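Local coordinates for mannan endo-1,4-beta-mannosidase (Cryptopygus antarcticus, PDB 4OOU), which hydrolyses internal beta-1,4-mannosidic linkages in mannans, releasing mainly mannobiose and mannotriose from mannotetraose and mannopentaose, at residues Val42-Arg47 against Ala80-His85; Leu127-Phe132 against Pro171-Trp176; Leu308-Phe313 against Asn333-Ala338. All blocks are in the same frame, centred on the assembly; numbering follows the deposited sequence.

Contact 1 of 3, residues Val42-Arg47 against Ala80-His85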
loop_
_atom_site.group_PDB
_atom_site.type_symbol
_atom_site.label_atom_id
_atom_site.label_comp_id
_atom_site.label_asym_id
_atom_site.label_seq_id
_atom_site.Cartn_x
_atom_site.Cartn_y
_atom_site.Cartn_z
ATOM N N VAL A 42 -7.802 8.356 0.911
ATOM C CA VAL A 42 -6.737 8.812 1.797
ATOM C C VAL A 42 -5.967 7.681 2.461
ATOM O O VAL A 42 -6.438 6.524 2.551
ATOM C CB VAL A 42 -7.313 9.667 2.936
ATOM C CG1 VAL A 42 -8.338 10.637 2.390
ATOM C CG2 VAL A 42 -7.978 8.812 3.994
ATOM N N ASN A 43 -4.799 8.056 2.960
ATOM C CA ASN A 43 -4.103 7.275 3.951
ATOM C C ASN A 43 -4.557 7.736 5.331
ATOM O O ASN A 43 -4.617 8.941 5.566
ATOM C CB ASN A 43 -2.618 7.560 3.886
ATOM C CG ASN A 43 -1.965 6.918 2.725
ATOM O OD1 ASN A 43 -1.442 5.817 2.857
ATOM N ND2 ASN A 43 -1.939 7.611 1.586
ATOM N N PHE A 44 -4.812 6.806 6.259
ATOM C CA PHE A 44 -5.155 7.227 7.611
ATOM C C PHE A 44 -3.952 7.888 8.262
ATOM O O PHE A 44 -4.078 9.037 8.757
ATOM C CB PHE A 44 -5.774 6.129 8.482
ATOM C CG PHE A 44 -7.236 5.827 8.168
ATOM C CD1 PHE A 44 -8.072 6.761 7.543
ATOM C CD2 PHE A 44 -7.792 4.597 8.534
ATOM C CE1 PHE A 44 -9.411 6.466 7.267
ATOM C CE2 PHE A 44 -9.131 4.309 8.274
ATOM C CZ PHE A 44 -9.936 5.247 7.635
ATOM N N ALA A 45 -2.791 7.233 8.289
ATOM C CA ALA A 45 -2.543 5.813 7.985
ATOM C C ALA A 45 -2.605 5.021 9.286
ATOM O O ALA A 45 -2.437 3.797 9.288
ATOM C CB ALA A 45 -1.161 5.638 7.352
ATOM N N TRP A 46 -2.785 5.738 10.397
ATOM C CA TRP A 46 -2.991 5.123 11.697
ATOM C C TRP A 46 -3.725 6.110 12.602
ATOM O O TRP A 46 -3.991 7.242 12.229
ATOM C CB TRP A 46 -1.652 4.699 12.292
ATOM C CG TRP A 46 -0.704 5.828 12.423
ATOM C CD1 TRP A 46 -0.679 6.756 13.422
ATOM C CD2 TRP A 46 0.335 6.186 11.513
ATOM N NE1 TRP A 46 0.326 7.660 13.202
ATOM C CE2 TRP A 46 0.971 7.335 12.037
ATOM C CE3 TRP A 46 0.808 5.644 10.308
ATOM C CZ2 TRP A 46 2.054 7.965 11.392
ATOM C CZ3 TRP A 46 1.909 6.264 9.675
ATOM C CH2 TRP A 46 2.513 7.411 10.232
ATOM N N ARG A 47 -4.106 5.656 13.773
ATOM C CA ARG A 47 -4.574 6.548 14.824
ATOM C C ARG A 47 -3.474 6.500 15.887
ATOM O O ARG A 47 -2.865 7.508 16.223
ATOM C CB ARG A 47 -5.944 6.054 15.310
ATOM C CG ARG A 47 -6.390 6.512 16.687
ATOM C CD ARG A 47 -6.472 8.018 16.826
ATOM N NE ARG A 47 -7.335 8.516 17.922
ATOM C CZ ARG A 47 -7.570 7.939 19.119
ATOM N NH1 ARG A 47 -7.028 6.771 19.519
ATOM N NH2 ARG A 47 -8.389 8.559 19.955
ATOM N N ALA A 80 -9.355 3.626 1.806
ATOM C CA ALA A 80 -8.461 4.032 2.879
ATOM C C ALA A 80 -7.280 3.064 2.975
ATOM O O ALA A 80 -7.468 1.850 3.004
ATOM C CB ALA A 80 -9.209 4.073 4.198
ATOM N N ARG A 81 -6.065 3.608 3.003
ATOM C CA ARG A 81 -4.848 2.818 3.223
ATOM C C ARG A 81 -4.495 2.953 4.719
ATOM O O ARG A 81 -4.421 4.074 5.281
ATOM C CB ARG A 81 -3.733 3.350 2.348
ATOM C CG ARG A 81 -2.429 2.572 2.296
ATOM C CD ARG A 81 -1.462 3.321 1.402
ATOM N NE ARG A 81 -0.162 2.692 1.284
ATOM C CZ ARG A 81 0.996 3.204 1.696
ATOM N NH1 ARG A 81 1.058 4.392 2.313
ATOM N NH2 ARG A 81 2.115 2.527 1.468
ATOM N N VAL A 82 -4.309 1.800 5.367
ATOM C CA VAL A 82 -4.150 1.784 6.803
ATOM C C VAL A 82 -3.155 0.719 7.211
ATOM O O VAL A 82 -3.158 -0.370 6.672
ATOM C CB VAL A 82 -5.510 1.584 7.496
ATOM C CG1 VAL A 82 -6.247 0.409 6.907
ATOM C CG2 VAL A 82 -5.343 1.427 9.012
ATOM N N TRP A 83 -2.298 1.080 8.166
ATOM C CA TRP A 83 -1.093 0.340 8.500
ATOM C C TRP A 83 -1.356 -0.641 9.649
ATOM O O TRP A 83 -2.110 -0.327 10.571
ATOM C CB TRP A 83 0.003 1.339 8.877
ATOM C CG TRP A 83 0.580 2.148 7.731
ATOM C CD1 TRP A 83 -0.025 2.486 6.552
ATOM C CD2 TRP A 83 1.876 2.730 7.682
ATOM N NE1 TRP A 83 0.827 3.209 5.772
ATOM C CE2 TRP A 83 1.997 3.378 6.447
ATOM C CE3 TRP A 83 2.952 2.752 8.563
ATOM C CZ2 TRP A 83 3.145 4.028 6.070
ATOM C CZ3 TRP A 83 4.094 3.395 8.191
ATOM C CH2 TRP A 83 4.189 4.027 6.961
ATOM N N VAL A 84 -0.727 -1.821 9.588
ATOM C CA VAL A 84 -0.969 -2.910 10.558
ATOM C C VAL A 84 0.230 -3.291 11.460
ATOM O O VAL A 84 0.305 -2.833 12.610
ATOM C CB VAL A 84 -1.564 -4.177 9.882
ATOM C CG1 VAL A 84 -2.117 -5.127 10.953
ATOM C CG2 VAL A 84 -2.672 -3.789 8.914
ATOM N N HIS A 85 1.137 -4.151 11.012
ATOM C CA HIS A 85 2.242 -4.499 11.906
ATOM C C HIS A 85 3.134 -3.269 12.196
ATOM O O HIS A 85 3.490 -3.008 13.362
ATOM C CB HIS A 85 3.094 -5.635 11.357
ATOM C CG HIS A 85 2.306 -6.823 10.942
ATOM N ND1 HIS A 85 1.141 -7.196 11.577
ATOM C CD2 HIS A 85 2.510 -7.727 9.958
ATOM C CE1 HIS A 85 0.640 -8.262 10.976
ATOM N NE2 HIS A 85 1.461 -8.611 10.001
#
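Val-42 opens a parallel pairing with Ala-80 and Arg-81, the first beta-alpha-beta unit of this TIM barrel, in which helix 58-74 connects the strands. Its carbonyl O accepts a bond from Arg-81 N (3.0 Å), and Asn-43 sits level with Arg-81. Their side chains run side by side on one sheet face, amide and guanidinium planes nearly perpendicular; the bond between them is doubtful, Asn-43 OD1 being modelled too close to Arg-81. Firmer partners are Thr-340 O for Asn-43 ND2 and, for the guanidinium, Glu-177 and Glu-312, the probable nucleophile. Phe-44 N returns a bond to Arg-81 O (2.9 Å, 168° at the hydrogen), while its ring, on the other side of the sheet, takes Ala-80 CB over one face, 4.0 Å from the centroid, against helix 58-74. A cis peptide precedes Ala-45, whose O accepts from Trp-83 N at 2.9 Å and whose CB makes a CH-pi contact 3.6 Å from the centroid of the Trp-83 five-membered ring. Trp-46, its CG between backbone N and carbonyl carbon (chi1 57°), directs its ring edge at the face of substrate-binding Trp-83, six-membered-ring centroids 5.2 Å apart and planes at 60°, Trp-46 CZ3 lying 3.8 Å from Trp-83 CE3.

Contact 2 of 3, residues Leu127-Phe132 against Pro171-Trp176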
loop_
_atom_site.group_PDB
_atom_site.type_symbol
_atom_site.label_atom_id
_atom_site.label_comp_id
_atom_site.label_asym_id
_atom_site.label_seq_id
_atom_site.Cartn_x
_atom_site.Cartn_y
_atom_site.Cartn_z
ATOM N N LEU A 127 -10.429 -1.034 1.832
ATOM C CA LEU A 127 -9.239 -0.906 2.633
ATOM C C LEU A 127 -8.026 -1.466 1.923
ATOM O O LEU A 127 -8.103 -2.469 1.234
ATOM C CB LEU A 127 -9.441 -1.618 3.963
ATOM C CG LEU A 127 -10.364 -0.927 4.952
ATOM C CD1 LEU A 127 -10.095 -1.441 6.364
ATOM C CD2 LEU A 127 -10.194 0.589 4.914
ATOM N N ILE A 128 -6.904 -0.798 2.078
ATOM C CA ILE A 128 -5.635 -1.397 1.740
ATOM C C ILE A 128 -4.927 -1.560 3.067
ATOM O O ILE A 128 -4.766 -0.605 3.832
ATOM C CB ILE A 128 -4.811 -0.550 0.773
ATOM C CG1 ILE A 128 -5.482 -0.499 -0.602
ATOM C CG2 ILE A 128 -3.387 -1.118 0.654
ATOM C CD1 ILE A 128 -4.946 0.608 -1.499
ATOM N N LEU A 129 -4.556 -2.794 3.370
ATOM C CA LEU A 129 -3.905 -3.079 4.622
ATOM C C LEU A 129 -2.427 -3.131 4.337
ATOM O O LEU A 129 -2.014 -3.927 3.515
ATOM C CB LEU A 129 -4.393 -4.424 5.129
ATOM C CG LEU A 129 -5.878 -4.383 5.452
ATOM C CD1 LEU A 129 -6.308 -5.600 6.258
ATOM C CD2 LEU A 129 -6.252 -3.092 6.184
ATOM N N VAL A 130 -1.625 -2.296 4.995
ATOM C CA VAL A 130 -0.175 -2.372 4.779
ATOM C C VAL A 130 0.496 -3.094 5.935
ATOM O O VAL A 130 0.344 -2.720 7.103
ATOM C CB VAL A 130 0.483 -1.035 4.339
ATOM C CG1 VAL A 130 -0.221 0.133 4.901
ATOM C CG2 VAL A 130 1.968 -0.960 4.696
ATOM N N LEU A 131 1.217 -4.163 5.579
ATOM C CA LEU A 131 1.746 -5.106 6.544
ATOM C C LEU A 131 2.860 -4.516 7.380
ATOM O O LEU A 131 2.678 -4.321 8.578
ATOM C CB LEU A 131 2.212 -6.380 5.832
ATOM C CG LEU A 131 1.272 -7.588 5.930
ATOM C CD1 LEU A 131 -0.168 -7.187 6.029
ATOM C CD2 LEU A 131 1.484 -8.525 4.766
ATOM N N PHE A 132 3.997 -4.214 6.755
ATOM C CA PHE A 132 5.135 -3.636 7.469
ATOM C C PHE A 132 5.588 -2.312 6.934
ATOM O O PHE A 132 5.417 -1.986 5.769
ATOM C CB PHE A 132 6.334 -4.563 7.393
ATOM C CG PHE A 132 6.083 -5.918 7.978
ATOM C CD1 PHE A 132 6.219 -6.137 9.334
ATOM C CD2 PHE A 132 5.755 -6.980 7.172
ATOM C CE1 PHE A 132 5.997 -7.406 9.865
ATOM C CE2 PHE A 132 5.560 -8.250 7.682
ATOM C CZ PHE A 132 5.668 -8.462 9.031
ATOM N N PRO A 171 -15.231 -8.332 1.104
ATOM C CA PRO A 171 -15.073 -7.609 -0.164
ATOM C C PRO A 171 -14.476 -6.219 0.012
ATOM O O PRO A 171 -13.857 -5.683 -0.910
ATOM C CB PRO A 171 -16.514 -7.516 -0.685
ATOM C CG PRO A 171 -17.221 -8.658 -0.035
ATOM C CD PRO A 171 -16.644 -8.687 1.346
ATOM N N SER A 172 -14.680 -5.685 1.213
ATOM C CA SER A 172 -14.100 -4.453 1.667
ATOM C C SER A 172 -12.554 -4.427 1.635
ATOM O O SER A 172 -11.956 -3.339 1.626
ATOM C CB SER A 172 -14.574 -4.187 3.084
ATOM O OG SER A 172 -14.908 -2.822 3.162
ATOM N N LEU A 173 -11.926 -5.604 1.645
ATOM C CA LEU A 173 -10.469 -5.701 1.622
ATOM C C LEU A 173 -9.998 -5.677 0.197
ATOM O O LEU A 173 -9.986 -6.699 -0.489
ATOM C CB LEU A 173 -9.980 -6.974 2.311
ATOM C CG LEU A 173 -8.469 -7.218 2.492
ATOM C CD1 LEU A 173 -7.738 -5.989 2.976
ATOM C CD2 LEU A 173 -8.252 -8.333 3.484
ATOM N N ALA A 174 -9.620 -4.490 -0.255
ATOM C CA ALA A 174 -9.193 -4.315 -1.617
ATOM C C ALA A 174 -7.847 -4.985 -1.895
ATOM O O ALA A 174 -7.701 -5.677 -2.871
ATOM C CB ALA A 174 -9.133 -2.828 -1.944
ATOM N N ALA A 175 -6.866 -4.768 -1.030
ATOM C CA ALA A 175 -5.484 -5.244 -1.284
ATOM C C ALA A 175 -4.612 -5.303 -0.033
ATOM O O ALA A 175 -4.845 -4.598 0.966
ATOM C CB ALA A 175 -4.823 -4.348 -2.299
ATOM N N TRP A 176 -3.589 -6.145 -0.102
ATOM C CA TRP A 176 -2.565 -6.202 0.943
ATOM C C TRP A 176 -1.316 -5.537 0.414
ATOM O O TRP A 176 -0.934 -5.752 -0.730
ATOM C CB TRP A 176 -2.226 -7.650 1.295
ATOM C CG TRP A 176 -3.416 -8.480 1.618
ATOM C CD1 TRP A 176 -4.357 -8.963 0.738
ATOM C CD2 TRP A 176 -3.816 -8.913 2.905
ATOM N NE1 TRP A 176 -5.321 -9.667 1.410
ATOM C CE2 TRP A 176 -5.017 -9.652 2.745
ATOM C CE3 TRP A 176 -3.294 -8.735 4.189
ATOM C CZ2 TRP A 176 -5.673 -10.253 3.818
ATOM C CZ3 TRP A 176 -3.946 -9.307 5.247
ATOM C CH2 TRP A 176 -5.124 -10.074 5.055
#
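Leu-127 O is gripped by two consecutive N-H groups: Ala-174 N at 2.9 Å, bent to 134° at the hydrogen, and Ala-175 N in a weak bond at 3.5 Å. This double acceptance marks a beta bulge, since the pairing runs from Leu-127 with Leu-173 to Ile-128 with Ala-175, one residue being added on the second strand. Either side of it the ladder between these neighbouring barrel staves is regular and parallel: Leu-127 N reaches Ser-172 O at 2.8 Å, and Leu-129 N reaches Ala-175 O at 3.0 Å, with the strand axes 26° apart. On the face carrying Leu-127, Leu-129, Leu-173 and Trp-176, Leu-129 and Leu-173 cross at about a right angle, Leu-173 CD1 coming within 3.5 Å of Leu-129 CG; CG of Leu-173 lies anti to its own N (chi1 -175°), which carries the branch across to the neighbouring strand. Leu-131 CD1 meets the edge of the Trp-176 indole at CE3, 3.9 Å away and near the ring plane. Helix 149-167 covers this side through Leu-160 and Leu-167. Backbone groups make all the cross-strand hydrogen bonds and the side chains meet through carbon, consistent with main-chain bonding setting the register and apolar contact filling the face.

Contact 3 of 3, residues Leu308-Phe313 against Asn333-Ala338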
loop_
_atom_site.group_PDB
_atom_site.type_symbol
_atom_site.label_atom_id
_atom_site.label_comp_id
_atom_site.label_asym_id
_atom_site.label_seq_id
_atom_site.Cartn_x
_atom_site.Cartn_y
_atom_site.Cartn_z
ATOM N N LEU A 308 -1.569 1.270 -11.781
ATOM C CA LEU A 308 -0.624 2.112 -11.033
ATOM C C LEU A 308 -1.392 3.122 -10.150
ATOM O O LEU A 308 -2.297 3.835 -10.612
ATOM C CB LEU A 308 0.284 2.871 -11.989
ATOM C CG LEU A 308 1.220 3.877 -11.350
ATOM C CD1 LEU A 308 2.158 3.193 -10.393
ATOM C CD2 LEU A 308 2.022 4.552 -12.445
ATOM N N LEU A 309 -1.034 3.140 -8.876
ATOM C CA LEU A 309 -1.769 3.840 -7.862
ATOM C C LEU A 309 -0.802 4.889 -7.426
ATOM O O LEU A 309 0.373 4.580 -7.211
ATOM C CB LEU A 309 -2.027 2.889 -6.685
ATOM C CG LEU A 309 -3.062 3.041 -5.544
ATOM C CD1 LEU A 309 -2.520 2.632 -4.178
ATOM C CD2 LEU A 309 -3.689 4.422 -5.448
ATOM N N ILE A 310 -1.272 6.117 -7.284
ATOM C CA ILE A 310 -0.512 7.101 -6.524
ATOM C C ILE A 310 -0.872 6.932 -5.059
ATOM O O ILE A 310 -1.917 7.419 -4.603
ATOM C CB ILE A 310 -0.762 8.552 -6.979
ATOM C CG1 ILE A 310 -0.557 8.636 -8.502
ATOM C CG2 ILE A 310 0.164 9.492 -6.194
ATOM C CD1 ILE A 310 -0.843 9.978 -9.139
ATOM N N GLY A 311 0.022 6.279 -4.321
ATOM C CA GLY A 311 -0.311 5.670 -3.026
ATOM C C GLY A 311 -0.317 6.659 -1.897
ATOM O O GLY A 311 -1.094 6.523 -0.935
ATOM N N GLU A 312 0.552 7.654 -2.017
ATOM C CA GLU A 312 0.531 8.819 -1.142
ATOM C C GLU A 312 0.887 10.086 -1.902
ATOM O O GLU A 312 1.679 10.067 -2.846
ATOM C CB GLU A 312 1.558 8.699 -0.041
ATOM C CG GLU A 312 1.589 7.423 0.786
ATOM C CD GLU A 312 2.796 7.415 1.708
ATOM O OE1 GLU A 312 3.531 8.445 1.756
ATOM O OE2 GLU A 312 3.034 6.379 2.365
ATOM N N PHE A 313 0.299 11.195 -1.478
ATOM C CA PHE A 313 0.714 12.510 -1.927
ATOM C C PHE A 313 0.112 13.575 -1.003
ATOM O O PHE A 313 -0.791 13.278 -0.245
ATOM C CB PHE A 313 0.286 12.723 -3.383
ATOM C CG PHE A 313 -1.175 13.029 -3.553
ATOM C CD1 PHE A 313 -2.103 12.008 -3.672
ATOM C CD2 PHE A 313 -1.617 14.348 -3.608
ATOM C CE1 PHE A 313 -3.442 12.286 -3.835
ATOM C CE2 PHE A 313 -2.952 14.635 -3.781
ATOM C CZ PHE A 313 -3.864 13.598 -3.886
ATOM N N ASN A 333 -5.116 11.573 -16.271
ATOM C CA ASN A 333 -3.867 11.251 -16.948
ATOM C C ASN A 333 -3.465 9.826 -16.713
ATOM O O ASN A 333 -2.281 9.497 -16.592
ATOM C CB ASN A 333 -2.786 12.236 -16.532
ATOM C CG ASN A 333 -3.035 13.621 -17.094
ATOM O OD1 ASN A 333 -3.358 14.555 -16.369
ATOM N ND2 ASN A 333 -2.918 13.745 -18.401
ATOM N N GLY A 334 -4.474 8.968 -16.652
ATOM C CA GLY A 334 -4.271 7.530 -16.716
ATOM C C GLY A 334 -4.031 6.799 -15.408
ATOM O O GLY A 334 -3.904 5.577 -15.407
ATOM N N TYR A 335 -3.981 7.491 -14.278
ATOM C CA TYR A 335 -3.675 6.751 -13.064
ATOM C C TYR A 335 -4.891 5.998 -12.548
ATOM O O TYR A 335 -6.035 6.393 -12.803
ATOM C CB TYR A 335 -3.063 7.633 -11.996
ATOM C CG TYR A 335 -1.784 8.274 -12.440
ATOM C CD1 TYR A 335 -0.567 7.643 -12.236
ATOM C CD2 TYR A 335 -1.795 9.507 -13.079
ATOM C CE1 TYR A 335 0.613 8.222 -12.664
ATOM C CE2 TYR A 335 -0.622 10.106 -13.485
ATOM C CZ TYR A 335 0.577 9.464 -13.275
ATOM O OH TYR A 335 1.730 10.070 -13.681
ATOM N N ASN A 336 -4.634 4.935 -11.797
ATOM C CA ASN A 336 -5.714 4.101 -11.308
ATOM C C ASN A 336 -6.143 4.377 -9.901
ATOM O O ASN A 336 -7.106 3.781 -9.435
ATOM C CB ASN A 336 -5.323 2.666 -11.474
ATOM C CG ASN A 336 -5.082 2.355 -12.905
ATOM O OD1 ASN A 336 -6.016 2.121 -13.657
ATOM N ND2 ASN A 336 -3.838 2.417 -13.307
ATOM N N GLY A 337 -5.440 5.269 -9.217
ATOM C CA GLY A 337 -6.005 5.895 -8.032
ATOM C C GLY A 337 -5.122 7.012 -7.488
ATOM O O GLY A 337 -4.018 7.232 -8.004
ATOM N N ALA A 338 -5.594 7.695 -6.435
ATOM C CA ALA A 338 -4.802 8.737 -5.751
ATOM C C ALA A 338 -5.230 8.919 -4.305
ATOM O O ALA A 338 -6.428 9.116 -4.017
ATOM C CB ALA A 338 -4.912 10.062 -6.477
#
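Leu-308, Ile-310 and Ala-338 bury the most surface where strand 308-313 meets the start of strand 337-340, a parallel beta-alpha-beta unit of the TIM barrel with helix 323-332 between them. Leu-308 works through both backbone and side chain. Its O accepts from the backbone N of Asn-336 at 2.8 Å, and its CD2 touches the Tyr-335 ring near its plane, 3.9 Å from CE1. Ile-310 comes to the same ring from above: with CG1 anti to the carbonyl carbon (chi1 -52°) and CD1 extended beyond it, the terminal methyl stands 3.9 Å from the ring centroid and only 13° off the normal, a CH-pi contact. The phenol oxygen of Tyr-335 makes weak hydrogen bonds to Pro-293 O and Val-296 O. Replacing the tyrosine by an alanine would probably leave a gap beside the methyl ends of Leu-308 and Ile-310, and would strip those two carbonyls of their hydroxyl partner. Ile-310 N also donates to Gly-337 O (3.0 Å), though from well above the carbonyl plane. At Gly-337 a beta carbon would collide with Leu-309 CD2, which already packs on the glycine backbone. Further along the strand, Glu-312, the probable nucleophile, points away from this pairing, and its OE1 bonds Tyr-282 OH. Ala-338 pairs with Ile-310, Ala-338 CA lying 3.4 Å from Ile-310 O in a CA-H...O contact. The methyl of Ala-338 faces helix 323-332 at Ala-330, and that same CB lies 3.8 Å from Phe-313 CE1.

From the N terminus the contacts follow in series, none enclosing or crossing another. Contact 1 closes the loop that leaves strand 35-43 through helix 58-74 and returns as strand 79-86. Contact 2 opens only after that, closing a longer excursion through helices 140-145 and 149-167 onto strand 173-177. Contact 3 closes the shortest, through helix 323-332. In space they share one curled sheet: strand 79-86 of contact 1 borders strand 126-133 of contact 2, with Ala-80 O 2.9 Å from Ile-128 N. Strand 35-43 lies beside strand 337-340, so contacts 1 and 3 bring early and late chain together round the barrel, and Asn-43 ND2 bonds Gly-311 O.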